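Local coordinates for protein Ara h 8 allergen isoform (Arachis hypogaea, PDB 6V8M) that binds 8-anilino-1-naphthalene sulfonate and, as a PR-10 (Bet v 1-type) allergen, probably carries small hydrophobic ligands, perhaps including abscisic acid, at residues A[133-136]-A[137-141]; A[17-20]-A[21-25]. All blocks are in the same frame, centred on the assembly; numbering follows the deposited sequence.

Interaction 1 of 2, residues A[133-136]-A[137-141]. With 2AN (8-anilino-1-naphthalene sulfonate), chain C; 2AN (8-anilino-1-naphthalene sulfonate), chain D; 2AN (8-anilino-1-naphthalene sulfonate), chain E.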
ATOM      1  N   GLN A 133     -10.954   7.613   5.060  1.00 35.48           N
ATOM      2  CA  GLN A 133     -11.800   6.491   4.580  1.00 36.45           C
ATOM      3  C   GLN A 133     -11.296   6.048   3.213  1.00 34.37           C
ATOM      4  O   GLN A 133     -11.233   4.838   2.979  1.00 33.58           O
ATOM      5  CB  GLN A 133     -13.287   6.848   4.535  1.00 40.97           C
ATOM      6  CG  GLN A 133     -14.143   5.835   3.755  1.00 45.00           C
ATOM      7  CD  GLN A 133     -15.637   6.077   3.857  1.00 51.84           C
ATOM      8  OE1 GLN A 133     -16.166   6.437   4.908  1.00 56.18           O
ATOM      9  NE2 GLN A 133     -16.347   5.852   2.760  1.00 55.16           N
ATOM     10  N   ASP A 134     -10.991   7.007   2.329  1.00 33.68           N
ATOM     11  CA  ASP A 134     -10.622   6.701   0.926  1.00 35.20           C
ATOM     12  C   ASP A 134      -9.262   5.978   0.909  1.00 32.89           C
ATOM     13  O   ASP A 134      -9.137   4.969   0.191  1.00 32.53           O
ATOM     14  CB  ASP A 134     -10.611   7.958   0.075  1.00 37.83           C
ATOM     15  CG  ASP A 134     -10.305   7.625  -1.374  1.00 43.26           C
ATOM     16  OD1 ASP A 134     -11.174   6.984  -2.000  1.00 47.20           O
ATOM     17  OD2 ASP A 134      -9.184   7.953  -1.831  1.00 45.34           O
ATOM     18  N   VAL A 135      -8.284   6.451   1.690  1.00 31.04           N
ATOM     19  CA  VAL A 135      -6.925   5.848   1.705  1.00 31.76           C
ATOM     20  C   VAL A 135      -7.027   4.461   2.345  1.00 33.05           C
ATOM     21  O   VAL A 135      -6.382   3.533   1.861  1.00 32.03           O
ATOM     22  CB  VAL A 135      -5.931   6.769   2.418  1.00 31.09           C
ATOM     23  CG1 VAL A 135      -4.619   6.050   2.678  1.00 31.51           C
ATOM     24  CG2 VAL A 135      -5.746   8.070   1.633  1.00 32.81           C
ATOM     25  N   LYS A 136      -7.850   4.311   3.378  1.00 32.04           N
ATOM     26  CA  LYS A 136      -8.012   2.985   4.029  1.00 33.14           C
ATOM     27  C   LYS A 136      -8.692   2.026   3.053  1.00 33.27           C
ATOM     28  O   LYS A 136      -8.222   0.901   2.934  1.00 31.80           O
ATOM     29  CB  LYS A 136      -8.763   3.123   5.346  1.00 34.13           C
ATOM     30  CG  LYS A 136      -8.883   1.849   6.149  1.00 37.40           C
ATOM     31  CD  LYS A 136      -9.274   2.144   7.595  1.00 40.54           C
ATOM     32  CE  LYS A 136      -8.961   1.038   8.582  1.00 44.25           C
ATOM     33  NZ  LYS A 136      -9.588   1.406   9.874  1.00 49.88           N
ATOM     34  N   GLN A 137      -9.699   2.488   2.305  1.00 33.07           N
ATOM     35  CA  GLN A 137     -10.448   1.608   1.373  1.00 36.70           C
ATOM     36  C   GLN A 137      -9.540   1.136   0.246  1.00 33.05           C
ATOM     37  O   GLN A 137      -9.627  -0.055  -0.105  1.00 34.80           O
ATOM     38  CB  GLN A 137     -11.695   2.286   0.793  1.00 42.07           C
ATOM     39  CG  GLN A 137     -12.933   1.992   1.608  1.00 50.53           C
ATOM     40  CD  GLN A 137     -14.188   1.788   0.794  1.00 56.25           C
ATOM     41  OE1 GLN A 137     -14.683   2.707   0.138  1.00 63.02           O
ATOM     42  NE2 GLN A 137     -14.771   0.599   0.909  1.00 57.48           N
ATOM     43  N   LYS A 138      -8.711   2.012  -0.303  1.00 32.78           N
ATOM     44  CA  LYS A 138      -7.741   1.636  -1.370  1.00 32.15           C
ATOM     45  C   LYS A 138      -6.708   0.650  -0.827  1.00 31.51           C
ATOM     46  O   LYS A 138      -6.393  -0.327  -1.515  1.00 31.29           O
ATOM     47  CB  LYS A 138      -7.099   2.881  -1.981  1.00 32.33           C
ATOM     48  CG  LYS A 138      -8.074   3.688  -2.831  1.00 35.12           C
ATOM     49  CD  LYS A 138      -7.439   4.959  -3.331  1.00 38.22           C
ATOM     50  CE  LYS A 138      -8.175   5.569  -4.503  1.00 40.44           C
ATOM     51  NZ  LYS A 138      -9.484   6.119  -4.116  1.00 42.25           N
ATOM     52  N   SER A 139      -6.175   0.903   0.363  1.00 29.28           N
ATOM     53  CA  SER A 139      -5.136   0.049   0.978  1.00 30.26           C
ATOM     54  C   SER A 139      -5.704  -1.339   1.203  1.00 30.87           C
ATOM     55  O   SER A 139      -5.057  -2.346   0.816  1.00 31.13           O
ATOM     56  CB  SER A 139      -4.677   0.660   2.286  1.00 31.37           C
ATOM     57  OG  SER A 139      -4.077   1.911   2.060  1.00 34.08           O
ATOM     58  N   GLN A 140      -6.887  -1.396   1.826  1.00 31.66           N
ATOM     59  CA  GLN A 140      -7.570  -2.677   2.089  1.00 33.03           C
ATOM     60  C   GLN A 140      -7.930  -3.380   0.779  1.00 34.09           C
ATOM     61  O   GLN A 140      -7.770  -4.606   0.735  1.00 34.02           O
ATOM     62  CB  GLN A 140      -8.848  -2.491   2.900  1.00 34.94           C
ATOM     63  CG  GLN A 140      -8.598  -2.073   4.334  1.00 35.47           C
ATOM     64  CD  GLN A 140      -9.879  -2.046   5.148  1.00 40.19           C
ATOM     65  OE1 GLN A 140     -10.973  -2.218   4.617  1.00 42.58           O
ATOM     66  NE2 GLN A 140      -9.765  -1.797   6.450  1.00 40.66           N
ATOM     67  N   GLY A 141      -8.478  -2.655  -0.193  1.00 34.51           N
ATOM     68  CA  GLY A 141      -8.947  -3.237  -1.462  1.00 35.71           C
ATOM     69  C   GLY A 141      -7.833  -3.946  -2.199  1.00 34.90           C
ATOM     70  O   GLY A 141      -8.016  -5.097  -2.631  1.00 33.99           O
TER
HETATM   71  C1  2AN C 201      -3.906  -0.804   6.139  1.00 36.48           C
HETATM   72  C2  2AN C 201      -2.889  -0.200   5.454  1.00 36.26           C
HETATM   73  C3  2AN C 201      -2.145  -0.887   4.484  1.00 35.78           C
HETATM   74  C4  2AN C 201      -2.427  -2.186   4.230  1.00 35.07           C
HETATM   75  C5  2AN C 201      -3.470  -2.859   4.909  1.00 38.33           C
HETATM   76  C6  2AN C 201      -3.728  -4.214   4.608  1.00 38.17           C
HETATM   77  C7  2AN C 201      -4.695  -4.904   5.225  1.00 43.22           C
HETATM   78  C8  2AN C 201      -5.488  -4.279   6.195  1.00 40.83           C
HETATM   79  N   2AN C 201      -4.612  -0.071   7.137  1.00 36.53           N
HETATM   80  S   2AN C 201      -6.413  -2.381   7.752  1.00 40.90           S
HETATM   81  C9  2AN C 201      -5.285  -2.969   6.532  1.00 37.22           C
HETATM   82  C10 2AN C 201      -4.251  -2.182   5.898  1.00 36.17           C
HETATM   83  C11 2AN C 201      -4.918   1.299   7.184  1.00 37.17           C
HETATM   84  C12 2AN C 201      -4.965   2.062   6.024  1.00 36.31           C
HETATM   85  C13 2AN C 201      -5.251   3.413   6.092  1.00 35.19           C
HETATM   86  C14 2AN C 201      -5.514   4.019   7.298  1.00 35.93           C
HETATM   87  C15 2AN C 201      -5.486   3.267   8.452  1.00 36.33           C
HETATM   88  C16 2AN C 201      -5.185   1.916   8.402  1.00 34.98           C
HETATM   89  O1  2AN C 201      -7.065  -1.223   7.248  1.00 40.68           O
HETATM   90  O2  2AN C 201      -5.594  -1.959   8.951  1.00 37.58           O
HETATM   91  O3  2AN C 201      -7.245  -3.494   8.089  1.00 43.76           O
HETATM   92  C1  2AN D 202      -8.972   0.969  -5.956  1.00 48.08           C
HETATM   93  C2  2AN D 202      -8.016   0.402  -5.175  1.00 46.27           C
HETATM   94  C3  2AN D 202      -6.738   0.958  -5.079  1.00 43.07           C
HETATM   95  C4  2AN D 202      -6.417   2.053  -5.804  1.00 42.61           C
HETATM   96  C5  2AN D 202      -7.371   2.680  -6.634  1.00 41.75           C
HETATM   97  C6  2AN D 202      -7.018   3.845  -7.344  1.00 38.20           C
HETATM   98  C7  2AN D 202      -7.921   4.475  -8.118  1.00 42.88           C
HETATM   99  C8  2AN D 202      -9.242   4.001  -8.215  1.00 46.34           C
HETATM  100  N   2AN D 202     -10.221   0.358  -6.051  1.00 54.36           N
HETATM  101  S   2AN D 202     -11.347   2.404  -7.743  1.00 48.33           S
HETATM  102  C9  2AN D 202      -9.632   2.853  -7.581  1.00 42.66           C
HETATM  103  C10 2AN D 202      -8.698   2.153  -6.727  1.00 41.97           C
HETATM  104  C11 2AN D 202     -10.959  -0.271  -5.042  1.00 58.14           C
HETATM  105  C12 2AN D 202     -10.821   0.074  -3.702  1.00 52.79           C
HETATM  106  C13 2AN D 202     -11.589  -0.566  -2.740  1.00 51.10           C
HETATM  107  C14 2AN D 202     -12.494  -1.535  -3.108  1.00 53.23           C
HETATM  108  C15 2AN D 202     -12.637  -1.877  -4.436  1.00 59.20           C
HETATM  109  C16 2AN D 202     -11.869  -1.257  -5.407  1.00 60.22           C
HETATM  110  O1  2AN D 202     -11.869   2.364  -6.407  1.00 48.01           O
HETATM  111  O2  2AN D 202     -11.974   3.299  -8.654  1.00 52.85           O
HETATM  112  O3  2AN D 202     -11.396   0.982  -8.363  1.00 46.09           O
HETATM  113  C1  2AN E 203      -3.598   5.875  -4.287  1.00 43.22           C
HETATM  114  C2  2AN E 203      -4.105   7.092  -3.925  1.00 41.00           C
HETATM  115  C3  2AN E 203      -4.403   7.391  -2.595  1.00 40.43           C
HETATM  116  C4  2AN E 203      -4.294   6.422  -1.657  1.00 44.68           C
HETATM  117  C5  2AN E 203      -3.779   5.145  -1.972  1.00 41.33           C
HETATM  118  C6  2AN E 203      -3.638   4.174  -0.957  1.00 39.41           C
HETATM  119  C7  2AN E 203      -3.163   2.955  -1.218  1.00 39.76           C
HETATM  120  C8  2AN E 203      -2.732   2.622  -2.508  1.00 43.15           C
HETATM  121  N   2AN E 203      -3.397   5.562  -5.639  1.00 44.42           N
HETATM  122  S   2AN E 203      -2.107   2.986  -5.043  1.00 44.78           S
HETATM  123  C9  2AN E 203      -2.889   3.500  -3.542  1.00 38.82           C
HETATM  124  C10 2AN E 203      -3.409   4.825  -3.313  1.00 39.91           C
HETATM  125  C11 2AN E 203      -3.856   6.265  -6.774  1.00 39.37           C
HETATM  126  C12 2AN E 203      -3.094   6.125  -7.929  1.00 37.88           C
HETATM  127  C13 2AN E 203      -3.435   6.828  -9.073  1.00 37.26           C
HETATM  128  C14 2AN E 203      -4.537   7.651  -9.085  1.00 37.14           C
HETATM  129  C15 2AN E 203      -5.302   7.790  -7.948  1.00 39.64           C
HETATM  130  C16 2AN E 203      -4.968   7.102  -6.793  1.00 41.78           C
HETATM  131  O1  2AN E 203      -1.291   4.091  -5.457  1.00 43.92           O
HETATM  132  O2  2AN E 203      -1.401   1.765  -4.789  1.00 46.93           O
HETATM  133  O3  2AN E 203      -3.174   2.756  -6.128  1.00 41.37           O
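K138 reaches back one helical turn to D134, and its side chain meets something at every atom. CB lies 3.7 Å from C3 of the chain D 8-anilino-1-naphthalene sulfonate (2AN). CG follows the same naphthalene, while CD touches both OD2 of D134 and C4 of the chain E 2AN. CE then comes 3.5 Å from C6 of the chain D molecule. A bend at the last torsion (chi4 70°) turns NZ off this extended run and onto the D134 carboxylate, 2.8 Å from OD1 and 2.9 Å from OD2: a salt bridge shared by both oxygens, although each N-H contact taken singly is weak. E60 is a second anionic partner for NZ, so the ammonium is held by two carboxylates while its methylenes line two ligands.

S139 OG turns back onto its own helix and bonds V135 O at 2.8 Å. That oxygen takes two donors from S139, N and OG, which arrive from opposite faces of its plane. The same hydroxyl oxygen also borders C7 of the chain E 2AN. Around the helix, Q140 NE2 donates an almost straight bond to sulfonate O1 of the chain C 2AN (2.9 Å, 167°). K136 CE lies 3.2 Å from that oxygen, but its NZ continues to E8.

V135, K136, K138, S139 and Q140 line ligand sites along the long helix 129-152, which lies over the curved antiparallel sheet of the Bet v 1 fold; V135 and S139 rest on F100 of strand 95-107.

Interaction 2 of 2, residues A[17-20]-A[21-25]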
ATOM      1  N   ALA A  17       4.783 -16.104   4.414  1.00 35.99           N
ATOM      2  CA  ALA A  17       5.769 -16.142   3.307  1.00 35.76           C
ATOM      3  C   ALA A  17       4.985 -16.016   1.990  1.00 36.46           C
ATOM      4  O   ALA A  17       5.348 -15.204   1.108  1.00 37.21           O
ATOM      5  CB  ALA A  17       6.601 -17.392   3.341  1.00 37.88           C
ATOM      6  N   LYS A  18       3.892 -16.767   1.880  1.00 37.30           N
ATOM      7  CA  LYS A  18       3.029 -16.764   0.675  1.00 37.88           C
ATOM      8  C   LYS A  18       2.366 -15.391   0.510  1.00 34.53           C
ATOM      9  O   LYS A  18       2.342 -14.854  -0.631  1.00 33.25           O
ATOM     10  CB  LYS A  18       2.010 -17.891   0.827  1.00 44.51           C
ATOM     11  CG  LYS A  18       1.175 -18.214  -0.394  1.00 52.07           C
ATOM     12  CD  LYS A  18       0.602 -19.628  -0.326  1.00 58.98           C
ATOM     13  CE  LYS A  18       0.139 -20.156  -1.668  1.00 66.57           C
ATOM     14  NZ  LYS A  18       0.509 -21.580  -1.860  1.00 71.94           N
ATOM     15  N   LEU A  19       1.815 -14.842   1.592  1.00 33.50           N
ATOM     16  CA  LEU A  19       1.100 -13.543   1.546  1.00 33.68           C
ATOM     17  C   LEU A  19       2.083 -12.404   1.231  1.00 32.53           C
ATOM     18  O   LEU A  19       1.750 -11.562   0.403  1.00 32.80           O
ATOM     19  CB  LEU A  19       0.384 -13.317   2.879  1.00 35.36           C
ATOM     20  CG  LEU A  19      -0.562 -12.112   2.923  1.00 34.55           C
ATOM     21  CD1 LEU A  19      -1.585 -12.190   1.786  1.00 33.93           C
ATOM     22  CD2 LEU A  19      -1.245 -12.070   4.297  1.00 34.86           C
ATOM     23  N   PHE A  20       3.296 -12.430   1.779  1.00 32.78           N
ATOM     24  CA  PHE A  20       4.339 -11.406   1.509  1.00 32.79           C
ATOM     25  C   PHE A  20       4.782 -11.472   0.051  1.00 31.44           C
ATOM     26  O   PHE A  20       4.977 -10.420  -0.610  1.00 32.77           O
ATOM     27  CB  PHE A  20       5.512 -11.575   2.458  1.00 32.45           C
ATOM     28  CG  PHE A  20       6.511 -10.455   2.393  1.00 32.66           C
ATOM     29  CD1 PHE A  20       6.257  -9.253   3.034  1.00 33.41           C
ATOM     30  CD2 PHE A  20       7.635 -10.567   1.603  1.00 33.71           C
ATOM     31  CE1 PHE A  20       7.163  -8.208   2.949  1.00 36.19           C
ATOM     32  CE2 PHE A  20       8.543  -9.519   1.526  1.00 35.33           C
ATOM     33  CZ  PHE A  20       8.311  -8.355   2.206  1.00 35.02           C
ATOM     34  N   LYS A  21       4.969 -12.687  -0.453  1.00 33.52           N
ATOM     35  CA  LYS A  21       5.412 -12.876  -1.855  1.00 34.47           C
ATOM     36  C   LYS A  21       4.387 -12.223  -2.793  1.00 33.76           C
ATOM     37  O   LYS A  21       4.787 -11.533  -3.736  1.00 33.30           O
ATOM     38  CB  LYS A  21       5.579 -14.363  -2.176  1.00 38.01           C
ATOM     39  CG  LYS A  21       6.102 -14.624  -3.584  1.00 42.88           C
ATOM     40  CD  LYS A  21       6.603 -16.027  -3.796  1.00 48.41           C
ATOM     41  CE  LYS A  21       7.109 -16.241  -5.205  1.00 53.90           C
ATOM     42  NZ  LYS A  21       6.057 -16.823  -6.074  1.00 57.49           N
ATOM     43  N   ALA A  22       3.094 -12.460  -2.563  1.00 30.99           N
ATOM     44  CA  ALA A  22       2.026 -11.942  -3.454  1.00 31.68           C
ATOM     45  C   ALA A  22       1.868 -10.427  -3.280  1.00 30.89           C
ATOM     46  O   ALA A  22       1.752  -9.727  -4.288  1.00 34.48           O
ATOM     47  CB  ALA A  22       0.759 -12.683  -3.172  1.00 31.51           C
ATOM     48  N   THR A  23       1.790  -9.931  -2.046  1.00 31.62           N
ATOM     49  CA  THR A  23       1.453  -8.512  -1.788  1.00 31.00           C
ATOM     50  C   THR A  23       2.663  -7.602  -2.027  1.00 32.60           C
ATOM     51  O   THR A  23       2.461  -6.440  -2.426  1.00 34.10           O
ATOM     52  CB  THR A  23       0.885  -8.292  -0.389  1.00 30.97           C
ATOM     53  OG1 THR A  23       1.803  -8.752   0.606  1.00 30.30           O
ATOM     54  CG2 THR A  23      -0.430  -9.006  -0.197  1.00 32.61           C
ATOM     55  N   VAL A  24       3.878  -8.066  -1.778  1.00 32.69           N
ATOM     56  CA  VAL A  24       5.041  -7.146  -1.801  1.00 33.03           C
ATOM     57  C   VAL A  24       5.974  -7.555  -2.938  1.00 35.42           C
ATOM     58  O   VAL A  24       6.235  -6.718  -3.804  1.00 38.03           O
ATOM     59  CB  VAL A  24       5.744  -7.133  -0.437  1.00 34.77           C
ATOM     60  CG1 VAL A  24       7.013  -6.314  -0.496  1.00 36.12           C
ATOM     61  CG2 VAL A  24       4.802  -6.625   0.641  1.00 34.81           C
ATOM     62  N   VAL A  25       6.463  -8.788  -2.942  1.00 35.21           N
ATOM     63  CA  VAL A  25       7.515  -9.182  -3.924  1.00 36.87           C
ATOM     64  C   VAL A  25       6.913  -9.141  -5.335  1.00 37.85           C
ATOM     65  O   VAL A  25       7.558  -8.557  -6.209  1.00 36.62           O
ATOM     66  CB  VAL A  25       8.140 -10.534  -3.558  1.00 39.02           C
ATOM     67  CG1 VAL A  25       9.213 -10.971  -4.541  1.00 41.84           C
ATOM     68  CG2 VAL A  25       8.701 -10.499  -2.142  1.00 39.99           C
TER
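F20 turns its ring forward along helix 16-25 until one face lies against V24. With CG opposite the backbone N (chi1 -171°), the ring projects over the next turn, where V24 CB sits 3.9 Å from its centroid and 15° off the normal, a CH-pi contact. The two methyls of V24 divide the rim beneath them: CG1 approaches CZ at 3.6 Å, whereas CG2 lies against CE1 and CD1. V25 comes in obliquely, its CG2 3.8 Å from CE2, with the two side chains nearly perpendicular.

Helix 16-25 is one of the two short helices that follow the first strand in the Bet v 1 fold and support the C-terminal part of the long helix. It widens at its end into a pi-type turn: F20 O accepts from V24 N at 2.8 Å and also from V25 N at 3.2 Å, the latter in the carbonyl plane. The F20 side chain also packs on L104, E76 and Y79.

T23 places OG1 between its own N and carbonyl carbon (chi1 57°), a rotamer that brings the hydroxyl back to L19 O at 2.8 Å. It arrives above the carbonyl plane, while T23 N bonds the same oxygen closer to that plane. This leaves CG2 on the other branch to meet L19 CD1 at 3.9 Å, the two side chains crossing at a slant. L19 continues onto V14 and L104; T23 and A22 pack on helix 129-152, T23 against F143 and I146, A22 against I146 and V150.

Interactions 1 and 2 occupy different helices, their centres 19 Å apart and their nearest atoms about 8 Å apart without touching. The long helix 129-152 connects them: it carries interaction 1 and, further along, packs on interaction 2. Strand 95-107 is a second link, since it touches side chains of both. Interaction 1 meets three 2AN molecules directly, whereas the T23 side chain of interaction 2 stays about 8 Å from a bound 2AN. F143 joins the two settings, for it touches T23 and also belongs to the pocket of the 2AN molecule that Q140 binds.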